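Local coordinates for protein dimethyl-sulfide monooxygenase (Hyphomicrobium sulfonivorans, PDB 6AK1) that oxidises dimethyl sulfide to methanethiol and formaldehyde, using NADH, molecular oxygen and FMN, in the first step of dimethyl sulfide degradation, at residues Y158-D162 with R232-F236; A238-E242 with A267-S271; A106-E110 with A142-M148. One frame throughout, in Å; residues are numbered along the deposited sequence.

Contact 1: Y158-D162 with R232-F236; sequences YEMAD and RGSKF
R232 forms salt bridges with E159 and D162 through a single nitrogen, NH2. The bond from R232 NH2 to E159 OE1 is 2.9 Å long and nearly straight, with an N-H...O angle of 165°. The bond from R232 NH2 to D162 OD2 is also 2.9 Å but more bent. Both acceptors sit close to the guanidinium plane. The carboxylates differ: D162 OD2 is met on its syn side, and E159 OE1 from above its plane. The network joins two helices of the TIM barrel, 157-174 and 232-240, whose short segments run almost parallel, with axes 10.6 Å apart. A water accepts from R232 NH1 and donates to D162 OD1, which adds a second link between the two residues. Bonds at NH1 and NH2 together would hold the guanidinium against rotation.

One face of the guanidinium lies over the CB of Y158. The R232 chain is bent at chi2 (68°), which turns the guanidinium back toward helix 157-174. R232 CG packs against CD2 of the Y158 ring, 3.7 Å away. Y158 probably binds FMN, as in related enzymes. Its ring lies against R232 and G233, with G233 CA over one face. The approach is close: G233 CA is 3.3 Å from Y158 CZ. S230, another probable FMN-binding residue, lies close by in the sequence. The contact therefore probably borders the FMN site.

F236 CB touches Y158 CD1, but the two rings meet obliquely, their planes 56° apart. D162 OD1 lies at the edge of the F236 ring, near CD1. A161 CB makes a CH-pi contact over the face of the same ring, 4.0 Å from the F236 centroid.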
loop_
_atom_site.group_PDB
_atom_site.type_symbol
_atom_site.label_atom_id
_atom_site.label_comp_id
_atom_site.label_asym_id
_atom_site.label_seq_id
_atom_site.Cartn_x
_atom_site.Cartn_y
_atom_site.Cartn_z
ATOM N N TYR A 158 18.101 -1.022 -7.624
ATOM C CA TYR A 158 17.976 -1.270 -6.190
ATOM C C TYR A 158 19.085 -0.617 -5.383
ATOM O O TYR A 158 18.873 -0.284 -4.213
ATOM C CB TYR A 158 17.911 -2.773 -5.924
ATOM C CG TYR A 158 16.528 -3.300 -6.218
ATOM C CD1 TYR A 158 15.465 -2.983 -5.382
ATOM C CD2 TYR A 158 16.272 -4.070 -7.356
ATOM C CE1 TYR A 158 14.189 -3.435 -5.653
ATOM C CE2 TYR A 158 14.998 -4.527 -7.634
ATOM C CZ TYR A 158 13.958 -4.205 -6.776
ATOM O OH TYR A 158 12.679 -4.646 -7.024
ATOM N N GLU A 159 20.260 -0.414 -5.978
ATOM C CA GLU A 159 21.255 0.457 -5.363
ATOM C C GLU A 159 20.738 1.894 -5.300
ATOM O O GLU A 159 20.925 2.599 -4.301
ATOM C CB GLU A 159 22.567 0.380 -6.157
ATOM C CG GLU A 159 23.538 -0.747 -5.752
ATOM C CD GLU A 159 22.875 -2.106 -5.564
ATOM O OE1 GLU A 159 22.932 -2.635 -4.421
ATOM O OE2 GLU A 159 22.302 -2.646 -6.547
ATOM N N MET A 160 20.087 2.338 -6.368
ATOM C CA MET A 160 19.436 3.638 -6.370
ATOM C C MET A 160 18.380 3.716 -5.281
ATOM O O MET A 160 18.331 4.683 -4.513
ATOM C CB MET A 160 18.809 3.885 -7.738
ATOM C CG MET A 160 19.089 5.239 -8.321
ATOM S SD MET A 160 18.495 5.328 -10.017
ATOM C CE MET A 160 19.417 3.982 -10.787
ATOM N N ALA A 161 17.532 2.690 -5.195
ATOM C CA ALA A 161 16.443 2.698 -4.227
ATOM C C ALA A 161 16.973 2.688 -2.796
ATOM O O ALA A 161 16.391 3.326 -1.909
ATOM C CB ALA A 161 15.517 1.507 -4.481
ATOM N N ASP A 162 18.076 1.969 -2.548
ATOM C CA ASP A 162 18.677 1.964 -1.212
ATOM C C ASP A 162 19.100 3.367 -0.802
ATOM O O ASP A 162 18.859 3.799 0.330
ATOM C CB ASP A 162 19.898 1.038 -1.163
ATOM C CG ASP A 162 19.537 -0.430 -0.993
ATOM O OD1 ASP A 162 18.512 -0.754 -0.349
ATOM O OD2 ASP A 162 20.314 -1.274 -1.493
ATOM N N ARG A 232 16.491 -9.768 -6.088
ATOM C CA ARG A 232 17.120 -8.632 -5.459
ATOM C C ARG A 232 16.122 -7.735 -4.731
ATOM O O ARG A 232 16.393 -7.250 -3.671
ATOM C CB ARG A 232 17.993 -7.867 -6.451
ATOM C CG ARG A 232 18.568 -6.561 -5.942
ATOM C CD ARG A 232 19.601 -6.747 -4.854
ATOM N NE ARG A 232 20.221 -5.502 -4.482
ATOM C CZ ARG A 232 19.838 -4.759 -3.467
ATOM N NH1 ARG A 232 18.848 -5.148 -2.733
ATOM N NH2 ARG A 232 20.444 -3.636 -3.195
ATOM N N GLY A 233 14.965 -7.545 -5.321
ATOM C CA GLY A 233 13.945 -6.747 -4.656
ATOM C C GLY A 233 13.435 -7.342 -3.355
ATOM O O GLY A 233 12.831 -6.622 -2.552
ATOM N N SER A 234 13.647 -8.646 -3.128
ATOM C CA SER A 234 13.230 -9.247 -1.865
ATOM C C SER A 234 14.098 -8.773 -0.709
ATOM O O SER A 234 13.630 -8.721 0.435
ATOM C CB SER A 234 13.265 -10.774 -1.967
ATOM O OG SER A 234 14.604 -11.250 -1.987
ATOM N N LYS A 235 15.359 -8.426 -0.981
ATOM C CA LYS A 235 16.212 -7.894 0.078
ATOM C C LYS A 235 15.817 -6.461 0.416
ATOM O O LYS A 235 15.753 -6.091 1.592
ATOM C CB LYS A 235 17.686 -7.969 -0.333
ATOM C CG LYS A 235 18.307 -9.376 -0.263
ATOM C CD LYS A 235 19.680 -9.337 0.438
ATOM C CE LYS A 235 20.212 -10.746 0.756
ATOM N NZ LYS A 235 20.895 -10.833 2.098
ATOM N N PHE A 236 15.540 -5.653 -0.609
ATOM C CA PHE A 236 15.062 -4.292 -0.399
ATOM C C PHE A 236 13.798 -4.273 0.458
ATOM O O PHE A 236 13.692 -3.493 1.410
ATOM C CB PHE A 236 14.812 -3.627 -1.753
ATOM C CG PHE A 236 14.384 -2.195 -1.656
ATOM C CD1 PHE A 236 15.251 -1.228 -1.153
ATOM C CD2 PHE A 236 13.119 -1.803 -2.083
ATOM C CE1 PHE A 236 14.858 0.099 -1.066
ATOM C CE2 PHE A 236 12.723 -0.464 -2.001
ATOM C CZ PHE A 236 13.596 0.479 -1.485
HETATM O O HOH W 1 18.249 -3.706 -0.286
#

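Contact 2: A238-E242 with A267-S271; sequences ASNAE and AAGRS
The R270 side chain turns at chi3 (67°) after an extended chi2, and this carries its guanidinium to the backbone carbonyls at the end of helix 232-240. R270 NH1 donates to A238 O at 2.7 Å. R270 NH1 also donates to A241 O, at 2.9 Å. R270 NH2 reaches A241 O too, at 2.8 Å, and the two end nitrogens thus grip one oxygen. All three bonds are bent, with N-H...O angles of 142 to 144°. Both carbonyl oxygens lie close to the guanidinium plane. At A241, both nitrogens come from the same face of the carbonyl, tilted well out of its plane. S239 O is near NH1, but the angle is too poor for a bond.

A positive charge at this place faces the negative end of the helix dipole, which is probably favourable. The E242 carboxylate is close by without touching R270. It pairs with R432 instead and also accepts from I224 N.

The remaining packing is light. A268 CB lies 4.0 Å from S239 OG, which is hydrogen-bonded to K235 O within its own helix. H447 and I275 also touch the R270 side chain.

Helix 251-267 ends in a Schellman motif with G269, at positive phi, as its C-prime residue. R270 follows directly and reaches across to the carbonyls at the end of helix 232-240. The contact joins two successive helix-to-strand turns of the TIM barrel, those leading into strands 243-246 and 276-284.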
loop_
_atom_site.group_PDB
_atom_site.type_symbol
_atom_site.label_atom_id
_atom_site.label_comp_id
_atom_site.label_asym_id
_atom_site.label_seq_id
_atom_site.Cartn_x
_atom_site.Cartn_y
_atom_site.Cartn_z
ATOM N N ALA A 238 12.539 -6.725 2.511
ATOM C CA ALA A 238 12.738 -7.265 3.854
ATOM C C ALA A 238 13.538 -6.321 4.752
ATOM O O ALA A 238 13.349 -6.316 5.978
ATOM C CB ALA A 238 13.433 -8.628 3.770
ATOM N N SER A 239 14.449 -5.533 4.177
ATOM C CA SER A 239 15.189 -4.582 5.004
ATOM C C SER A 239 14.295 -3.446 5.507
ATOM O O SER A 239 14.412 -3.031 6.662
ATOM C CB SER A 239 16.377 -4.017 4.224
ATOM O OG SER A 239 17.157 -5.061 3.687
ATOM N N ASN A 240 13.387 -2.938 4.677
ATOM C CA ASN A 240 12.709 -1.683 5.011
ATOM C C ASN A 240 11.262 -1.835 5.463
ATOM O O ASN A 240 10.803 -1.023 6.268
ATOM C CB ASN A 240 12.738 -0.737 3.807
ATOM C CG ASN A 240 14.129 -0.289 3.462
ATOM O OD1 ASN A 240 14.700 0.571 4.135
ATOM N ND2 ASN A 240 14.697 -0.881 2.422
ATOM N N ALA A 241 10.543 -2.846 4.978
ATOM C CA ALA A 241 9.098 -2.908 5.164
ATOM C C ALA A 241 8.733 -3.115 6.626
ATOM O O ALA A 241 9.294 -3.980 7.303
ATOM C CB ALA A 241 8.493 -4.029 4.312
ATOM N N GLU A 242 7.796 -2.311 7.117
ATOM C CA GLU A 242 7.091 -2.652 8.343
ATOM C C GLU A 242 5.763 -3.344 8.072
ATOM O O GLU A 242 5.322 -4.151 8.891
ATOM C CB GLU A 242 6.875 -1.402 9.196
ATOM C CG GLU A 242 8.180 -0.666 9.501
ATOM C CD GLU A 242 7.969 0.658 10.229
ATOM O OE1 GLU A 242 7.998 0.668 11.482
ATOM O OE2 GLU A 242 7.767 1.686 9.536
ATOM N N ALA A 267 17.562 -12.317 8.258
ATOM C CA ALA A 267 18.815 -12.129 7.534
ATOM C C ALA A 267 19.246 -10.665 7.521
ATOM O O ALA A 267 20.449 -10.372 7.471
ATOM C CB ALA A 267 18.675 -12.652 6.105
ATOM N N ALA A 268 18.283 -9.735 7.580
ATOM C CA ALA A 268 18.555 -8.304 7.571
ATOM C C ALA A 268 18.738 -7.723 8.966
ATOM O O ALA A 268 18.833 -6.503 9.100
ATOM C CB ALA A 268 17.432 -7.550 6.843
ATOM N N GLY A 269 18.785 -8.555 10.001
ATOM C CA GLY A 269 19.005 -8.067 11.348
ATOM C C GLY A 269 17.756 -7.746 12.138
ATOM O O GLY A 269 17.853 -7.099 13.187
ATOM N N ARG A 270 16.589 -8.181 11.678
ATOM C CA ARG A 270 15.322 -7.863 12.318
ATOM C C ARG A 270 14.695 -9.143 12.870
ATOM O O ARG A 270 15.239 -10.241 12.723
ATOM C CB ARG A 270 14.404 -7.156 11.318
ATOM C CG ARG A 270 15.102 -6.061 10.506
ATOM C CD ARG A 270 14.199 -5.523 9.374
ATOM N NE ARG A 270 13.017 -4.801 9.866
ATOM C CZ ARG A 270 11.980 -4.471 9.099
ATOM N NH1 ARG A 270 11.989 -4.796 7.814
ATOM N NH2 ARG A 270 10.935 -3.823 9.609
ATOM N N SER A 271 13.548 -8.994 13.523
ATOM C CA SER A 271 12.787 -10.126 14.037
ATOM C C SER A 271 11.826 -10.665 12.983
ATOM O O SER A 271 11.441 -9.967 12.042
ATOM C CB SER A 271 11.984 -9.732 15.275
ATOM O OG SER A 271 12.826 -9.204 16.265
#

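Contact 3: A106-E110 with A142-M148; sequences AITFE and AALNIGM
The ring of F109 lies against helix 140-146, and I146 crosses it at about a right angle. The site lies at the C-terminal end of the TIM barrel strands, where the loop after strand 100-106 meets the short helix that follows strand 130-135. I146 CD1 stands over one face of the ring and makes a CH-pi contact, 4.0 Å from the F109 centroid and 14° off the ring normal. The other I146 branch touches the same ring nearer its base, with I146 CG2 3.6 Å from F109 CD1. With CG1 anti to the carbonyl carbon (chi1 -55°) and CG2 anti to the backbone N, the two branches part at CB, and both CD1 and CG2 reach the ring. The far end of the ring is met by A142, whose CB is 3.8 Å from F109 CZ.

The G147 carbonyl oxygen lies at the edge of the ring, near its plane, 3.7 Å from F109 CD1. Aromatic hydrogens are weakly positive, and this placement is probably mildly favourable. G147, with positive phi, is the first residue to leave the helix.

M148 crosses F109 obliquely. M148 CG is 3.8 Å from F109 CE1. The sulfur, M148 SD, makes a Met-aromatic contact at longer range, 5.3 Å from the F109 ring centroid and 60° off the normal. M148 also touches H154, which probably binds FMN, so this surface contact adjoins the probable cofactor site. No hydrogen bond links the two segments. F109 also packs against S137. T108 CG2 lies over the ring face opposite I146, toward the rim, and the same methyl lies 3.8 Å from M148 SD.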
loop_
_atom_site.group_PDB
_atom_site.type_symbol
_atom_site.label_atom_id
_atom_site.label_comp_id
_atom_site.label_asym_id
_atom_site.label_seq_id
_atom_site.Cartn_x
_atom_site.Cartn_y
_atom_site.Cartn_z
ATOM N N ALA A 106 5.624 6.908 -5.663
ATOM C CA ALA A 106 6.772 6.298 -6.313
ATOM C C ALA A 106 8.042 7.108 -6.066
ATOM O O ALA A 106 8.011 8.334 -5.900
ATOM C CB ALA A 106 6.526 6.145 -7.817
ATOM N N ILE A 107 9.174 6.392 -6.044
ATOM C CA ILE A 107 10.489 7.012 -5.915
ATOM C C ILE A 107 11.136 7.255 -7.268
ATOM O O ILE A 107 12.245 7.805 -7.334
ATOM C CB ILE A 107 11.390 6.130 -5.027
ATOM C CG1 ILE A 107 11.765 4.835 -5.758
ATOM C CG2 ILE A 107 10.673 5.779 -3.731
ATOM C CD1 ILE A 107 12.584 3.861 -4.907
ATOM N N THR A 108 10.455 6.889 -8.354
ATOM C CA THR A 108 11.031 6.956 -9.693
ATOM C C THR A 108 11.113 8.390 -10.211
ATOM O O THR A 108 12.046 8.738 -10.945
ATOM C CB THR A 108 10.185 6.104 -10.654
ATOM O OG1 THR A 108 10.102 4.761 -10.166
ATOM C CG2 THR A 108 10.772 6.095 -12.049
ATOM N N PHE A 109 10.131 9.223 -9.892
ATOM C CA PHE A 109 10.065 10.538 -10.510
ATOM C C PHE A 109 10.252 11.687 -9.534
ATOM O O PHE A 109 10.724 12.751 -9.944
ATOM C CB PHE A 109 8.722 10.707 -11.241
ATOM C CG PHE A 109 8.407 9.583 -12.186
ATOM C CD1 PHE A 109 9.167 9.398 -13.345
ATOM C CD2 PHE A 109 7.367 8.702 -11.918
ATOM C CE1 PHE A 109 8.882 8.353 -14.223
ATOM C CE2 PHE A 109 7.072 7.657 -12.782
ATOM C CZ PHE A 109 7.829 7.478 -13.938
ATOM N N GLU A 110 9.914 11.504 -8.263
ATOM C CA GLU A 110 9.940 12.588 -7.299
ATOM C C GLU A 110 11.248 12.580 -6.517
ATOM O O GLU A 110 11.655 11.539 -5.985
ATOM C CB GLU A 110 8.756 12.492 -6.340
ATOM C CG GLU A 110 8.511 13.801 -5.621
ATOM C CD GLU A 110 7.219 13.799 -4.833
ATOM O OE1 GLU A 110 7.076 14.688 -3.966
ATOM O OE2 GLU A 110 6.362 12.915 -5.084
ATOM N N ALA A 142 4.119 6.316 -18.171
ATOM C CA ALA A 142 4.635 7.215 -17.144
ATOM C C ALA A 142 6.031 7.708 -17.507
ATOM O O ALA A 142 6.303 8.911 -17.479
ATOM C CB ALA A 142 4.645 6.509 -15.789
ATOM N N ALA A 143 6.927 6.783 -17.863
ATOM C CA ALA A 143 8.264 7.170 -18.304
ATOM C C ALA A 143 8.201 8.113 -19.501
ATOM O O ALA A 143 8.917 9.118 -19.542
ATOM C CB ALA A 143 9.097 5.929 -18.641
ATOM N N LEU A 144 7.318 7.826 -20.464
ATOM C CA LEU A 144 7.232 8.644 -21.675
ATOM C C LEU A 144 6.679 10.045 -21.392
ATOM O O LEU A 144 7.078 11.013 -22.044
ATOM C CB LEU A 144 6.371 7.930 -22.722
ATOM C CG LEU A 144 6.888 6.573 -23.231
ATOM C CD1 LEU A 144 5.951 5.952 -24.279
ATOM C CD2 LEU A 144 8.291 6.700 -23.790
ATOM N N ASN A 145 5.753 10.174 -20.439
ATOM C CA ASN A 145 5.049 11.432 -20.185
ATOM C C ASN A 145 5.722 12.300 -19.130
ATOM O O ASN A 145 5.534 13.521 -19.126
ATOM C CB ASN A 145 3.615 11.153 -19.728
ATOM C CG ASN A 145 2.745 10.614 -20.841
ATOM O OD1 ASN A 145 2.989 10.890 -22.013
ATOM N ND2 ASN A 145 1.710 9.859 -20.477
ATOM N N ILE A 146 6.477 11.692 -18.225
ATOM C CA ILE A 146 7.116 12.393 -17.126
ATOM C C ILE A 146 8.610 12.552 -17.371
ATOM O O ILE A 146 9.184 13.608 -17.096
ATOM C CB ILE A 146 6.834 11.629 -15.813
ATOM C CG1 ILE A 146 5.314 11.457 -15.626
ATOM C CG2 ILE A 146 7.523 12.299 -14.613
ATOM C CD1 ILE A 146 4.907 10.379 -14.626
ATOM N N GLY A 147 9.240 11.519 -17.920
ATOM C CA GLY A 147 10.644 11.581 -18.246
ATOM C C GLY A 147 11.461 10.812 -17.237
ATOM O O GLY A 147 11.192 10.870 -16.034
ATOM N N MET A 148 12.445 10.065 -17.718
ATOM C CA MET A 148 13.416 9.415 -16.858
ATOM C C MET A 148 14.809 9.721 -17.379
ATOM O O MET A 148 15.016 9.897 -18.583
ATOM C CB MET A 148 13.193 7.894 -16.783
ATOM C CG MET A 148 12.360 7.466 -15.585
ATOM S SD MET A 148 11.798 5.766 -15.691
ATOM C CE MET A 148 13.206 4.882 -15.024
#

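From the N terminus, contact 3 comes first: residues 142-148 return to 106-110 after helix 112-126 and strand 130-135, joining the loop after strand 100-106 to helix 140-146. Contact 1 then closes a longer loop, through the two small antiparallel hairpins and strand 223-227, and joins helix 157-174 to helix 232-240. Contact 2 closes the shortest loop, through strand 243-246 and helix 251-267, and joins the turns before strands 243-246 and 276-284. The three are in series, so none nests or crosses. Contacts 1 and 2 share helix 232-240. Contacts 1 and 3 touch through A161 CB and I107 CD1. Contacts 2 and 3 do not meet.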